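PDB 2C1D: SOXX from Paracoccus pantotrophus, which probably carries electrons through its covalently bound heme c, as a cytochrome c-type subunit of the SoxXA complex that initiates chemotrophic sulfur oxidation. Local coordinates for residues B[2-5]-B[6-9]; B[29-32]-B[33-37]. One frame throughout, in Å; residues are numbered along the deposited sequence.

Contact 1: residues B[2-5]-B[6-9]; sequences ETAP and KEVV
Between Ala4 and Glu7 the backbone closes a short turn of 3-10 character, with Glu7 N donating to Ala4 O at 3.0 Å. A second bond follows one residue on, from Val8 N to Pro5 O, but at 3.4 Å it is weak. The side chain of Glu7 answers the first of these bonds in the reverse direction. Its CG lies beside the backbone N and anti to the carbonyl carbon (chi1 -53°), and the chain beyond is extended, which sends the carboxylate back along the turn to the amide of Ala4. There Ala4 N donates to Glu7 OE2 over 3.1 Å in a fairly straight bond (163°), meeting the oxygen from above the carboxylate plane. The methyl group of Ala4 also rests against this acid, its CB 3.6 Å from Glu7 OE2. The two bonds thus tie Ala4 and Glu7 together in both directions round the turn. Glu2 brings a like charge to within 4.9 Å (Glu2 OE2 to Glu7 OE2); any repulsion is probably mild, and the amide of Ala4 would help to offset it. Beyond the turn, Val8 lays CG2 against the backbone, 3.5 Å from Ala4 O. The Thr3 and Val8 side chains cross at about a right angle, with Thr3 OG1 3.7 Å from Val8 CG2. A water donates to both Pro5 O and Val8 O, bridging the last step of the turn. The whole element belongs to the loop that precedes helix 26-33: Val8 touches Val15 and Leu19 of that same loop, while Pro5 lies on Tyr95 and Val97 of a distant loop and Lys6 forms a salt bridge with Asp98 there.

Contact 2: residues B[29-32]-B[33-37]; sequences GVRI and MTTNA
Met33 and Gly29 form the tight side of this helix end. Met33 N donates to Gly29 O at 2.9 Å, and the methionine chain passes the oxygen end of the same carbonyl, with CG 3.1 Å from Gly29 O. At the next residue, Thr34 holds OG1 between its backbone N and carbonyl carbon (chi1 56°), where the hydroxyl donates to Val30 O at 2.7 Å. Thr34 N gives that oxygen a weak bond and Arg31 O a better one. Replacing Thr34 by a valine would probably leave Val30 O with little more than the weak amide bond, and the exit of the chain less firmly fixed. Toward solvent, Thr35 OG1 still makes a short bond to Arg31 O, 2.6 Å, from the face opposite Thr34 N. The looseness lies beyond it: the hydroxyl accepts a hydrogen bond from a water that in turn accepts a weak one from Arg31 NH1. The guanidinium also has a salt bridge to Glu28. On the buried side, Val30 and Met33 touch Phe131, and Ile32 meets Val128; such packing of an N-terminal helix on the C-terminal helix, just before the heme-attachment cysteines, is characteristic of the cytochrome c fold.

The two contacts apply the same local principle in two unrelated elements, a 3-10 turn and the end of helix 26-33, where side chains bond back to the backbone: an acceptor to an amide in contact 1, hydroxyls to carbonyls in contact 2. They do not touch, lying on opposite sides of the chain's centre with their own centres about 22 Å apart and nearest atoms about 15 Å apart. Only contact 2 borders the heme, the side chain of Met33 coming about 4 Å from both the cofactor and the side chain of Cys41, and about 7 Å from that of the axial ligand His45. Contact 1 is a surface feature away from this site.

Contact 1: residues B[2-5]-B[6-9]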
loop_
_atom_site.group_PDB
_atom_site.type_symbol
_atom_site.label_atom_id
_atom_site.label_comp_id
_atom_site.label_asym_id
_atom_site.label_seq_id
_atom_site.Cartn_x
_atom_site.Cartn_y
_atom_site.Cartn_z
ATOM N N GLU B 2 11.586 33.984 11.263
ATOM C CA GLU B 2 11.121 32.601 11.345
ATOM C C GLU B 2 12.311 31.872 11.971
ATOM O O GLU B 2 13.461 32.166 11.603
ATOM C CB GLU B 2 10.945 32.017 9.937
ATOM C CG GLU B 2 11.839 32.754 8.884
ATOM C CD GLU B 2 12.831 31.861 8.186
ATOM O OE1 GLU B 2 12.663 31.616 6.978
ATOM O OE2 GLU B 2 13.797 31.405 8.824
ATOM N N THR B 3 12.081 30.917 12.868
ATOM C CA THR B 3 13.143 29.936 13.108
ATOM C C THR B 3 12.976 28.741 12.165
ATOM O O THR B 3 11.913 28.115 12.081
ATOM C CB THR B 3 13.405 29.577 14.627
ATOM O OG1 THR B 3 13.460 28.155 14.850
ATOM C CG2 THR B 3 12.368 30.082 15.533
ATOM N N ALA B 4 14.041 28.503 11.401
ATOM C CA ALA B 4 14.055 27.532 10.335
ATOM C C ALA B 4 14.003 26.126 10.922
ATOM O O ALA B 4 14.348 25.931 12.101
ATOM C CB ALA B 4 15.291 27.721 9.526
ATOM N N PRO B 5 13.525 25.146 10.147
ATOM C CA PRO B 5 13.421 23.766 10.646
ATOM C C PRO B 5 14.675 23.246 11.371
ATOM O O PRO B 5 14.533 22.740 12.469
ATOM C CB PRO B 5 13.130 22.969 9.369
ATOM C CG PRO B 5 12.285 23.921 8.568
ATOM C CD PRO B 5 12.989 25.258 8.771
ATOM N N LYS B 6 15.861 23.425 10.805
ATOM C CA LYS B 6 17.085 22.876 11.406
ATOM C C LYS B 6 17.568 23.667 12.633
ATOM O O LYS B 6 18.414 23.177 13.380
ATOM C CB LYS B 6 18.237 22.808 10.406
ATOM C CG LYS B 6 17.901 22.280 9.006
ATOM C CD LYS B 6 18.396 20.883 8.755
ATOM C CE LYS B 6 19.877 20.839 8.471
ATOM N NZ LYS B 6 20.426 19.550 8.990
ATOM N N GLU B 7 17.046 24.878 12.827
ATOM C CA GLU B 7 17.405 25.726 13.972
ATOM C C GLU B 7 16.495 25.545 15.184
ATOM O O GLU B 7 16.777 26.095 16.244
ATOM C CB GLU B 7 17.364 27.212 13.575
ATOM C CG GLU B 7 18.186 27.570 12.350
ATOM C CD GLU B 7 17.916 28.980 11.833
ATOM O OE1 GLU B 7 18.771 29.473 11.067
ATOM O OE2 GLU B 7 16.854 29.598 12.173
ATOM N N VAL B 8 15.394 24.807 15.037
ATOM C CA VAL B 8 14.470 24.592 16.148
ATOM C C VAL B 8 15.175 23.855 17.294
ATOM O O VAL B 8 15.967 22.937 17.059
ATOM C CB VAL B 8 13.191 23.820 15.704
ATOM C CG1 VAL B 8 12.286 23.512 16.886
ATOM C CG2 VAL B 8 12.408 24.628 14.660
ATOM N N VAL B 9 14.890 24.300 18.522
ATOM C CA VAL B 9 15.449 23.738 19.752
ATOM C C VAL B 9 14.348 23.025 20.514
ATOM O O VAL B 9 13.403 23.646 21.024
ATOM C CB VAL B 9 16.079 24.820 20.678
ATOM C CG1 VAL B 9 16.745 24.159 21.912
ATOM C CG2 VAL B 9 17.085 25.666 19.919
HETATM O O HOH W 1 15.666 21.386 14.804
#

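Contact 2: residues B[29-32]-B[33-37]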
loop_
_atom_site.group_PDB
_atom_site.type_symbol
_atom_site.label_atom_id
_atom_site.label_comp_id
_atom_site.label_asym_id
_atom_site.label_seq_id
_atom_site.Cartn_x
_atom_site.Cartn_y
_atom_site.Cartn_z
ATOM N N GLY B 29 -5.733 27.673 11.804
ATOM C CA GLY B 29 -5.379 26.377 12.364
ATOM C C GLY B 29 -6.382 25.265 11.997
ATOM O O GLY B 29 -6.002 24.186 11.554
ATOM N N VAL B 30 -7.667 25.537 12.147
ATOM C CA VAL B 30 -8.674 24.540 11.829
ATOM C C VAL B 30 -8.586 24.166 10.334
ATOM O O VAL B 30 -8.647 22.987 9.960
ATOM C CB VAL B 30 -10.085 25.045 12.156
ATOM C CG1 VAL B 30 -11.149 24.133 11.584
ATOM C CG2 VAL B 30 -10.265 25.128 13.670
ATOM N N ARG B 31 -8.484 25.180 9.490
ATOM C CA ARG B 31 -8.409 24.939 8.043
ATOM C C ARG B 31 -7.209 24.051 7.722
ATOM O O ARG B 31 -7.330 23.080 6.980
ATOM C CB ARG B 31 -8.323 26.253 7.263
ATOM C CG ARG B 31 -8.534 26.079 5.748
ATOM C CD ARG B 31 -8.365 27.365 4.986
ATOM N NE ARG B 31 -6.954 27.660 4.941
ATOM C CZ ARG B 31 -6.130 27.190 4.010
ATOM N NH1 ARG B 31 -6.582 26.469 2.963
ATOM N NH2 ARG B 31 -4.854 27.468 4.105
ATOM N N ILE B 32 -6.060 24.383 8.304
ATOM C CA ILE B 32 -4.832 23.637 8.084
ATOM C C ILE B 32 -5.012 22.183 8.523
ATOM O O ILE B 32 -4.587 21.265 7.844
ATOM C CB ILE B 32 -3.663 24.331 8.838
ATOM C CG1 ILE B 32 -3.347 25.691 8.188
ATOM C CG2 ILE B 32 -2.412 23.456 8.874
ATOM C CD1 ILE B 32 -2.685 26.681 9.109
ATOM N N MET B 33 -5.664 21.978 9.662
ATOM C CA MET B 33 -5.781 20.651 10.254
ATOM C C MET B 33 -6.737 19.730 9.473
ATOM O O MET B 33 -6.672 18.499 9.609
ATOM C CB MET B 33 -6.227 20.773 11.718
ATOM C CG MET B 33 -5.177 21.428 12.642
ATOM S SD MET B 33 -5.922 21.904 14.213
ATOM C CE MET B 33 -6.038 20.335 14.971
ATOM N N THR B 34 -7.600 20.322 8.649
ATOM C CA THR B 34 -8.676 19.572 7.994
ATOM C C THR B 34 -8.596 19.634 6.477
ATOM O O THR B 34 -9.555 19.267 5.766
ATOM C CB THR B 34 -10.007 20.090 8.477
ATOM O OG1 THR B 34 -10.100 21.505 8.239
ATOM C CG2 THR B 34 -10.108 19.940 10.015
ATOM N N THR B 35 -7.437 20.077 5.985
ATOM C CA THR B 35 -7.176 20.134 4.560
ATOM C C THR B 35 -6.122 19.070 4.235
ATOM O O THR B 35 -5.043 19.029 4.864
ATOM C CB THR B 35 -6.699 21.542 4.144
ATOM O OG1 THR B 35 -7.717 22.524 4.437
ATOM C CG2 THR B 35 -6.493 21.602 2.616
ATOM N N ASN B 36 -6.425 18.222 3.254
ATOM C CA ASN B 36 -5.603 17.042 2.963
ATOM C C ASN B 36 -4.123 17.326 2.639
ATOM O O ASN B 36 -3.234 16.574 3.019
ATOM C CB ASN B 36 -6.238 16.214 1.834
ATOM C CG ASN B 36 -7.641 15.714 2.183
ATOM O OD1 ASN B 36 -8.148 15.951 3.278
ATOM N ND2 ASN B 36 -8.287 15.051 1.228
ATOM N N ALA B 37 -3.859 18.414 1.948
ATOM C CA ALA B 37 -2.514 18.683 1.474
ATOM C C ALA B 37 -1.749 19.486 2.506
ATOM O O ALA B 37 -0.597 19.780 2.298
ATOM C CB ALA B 37 -2.564 19.449 0.167
HETATM O O HOH W 2 -8.784 24.381 2.768
#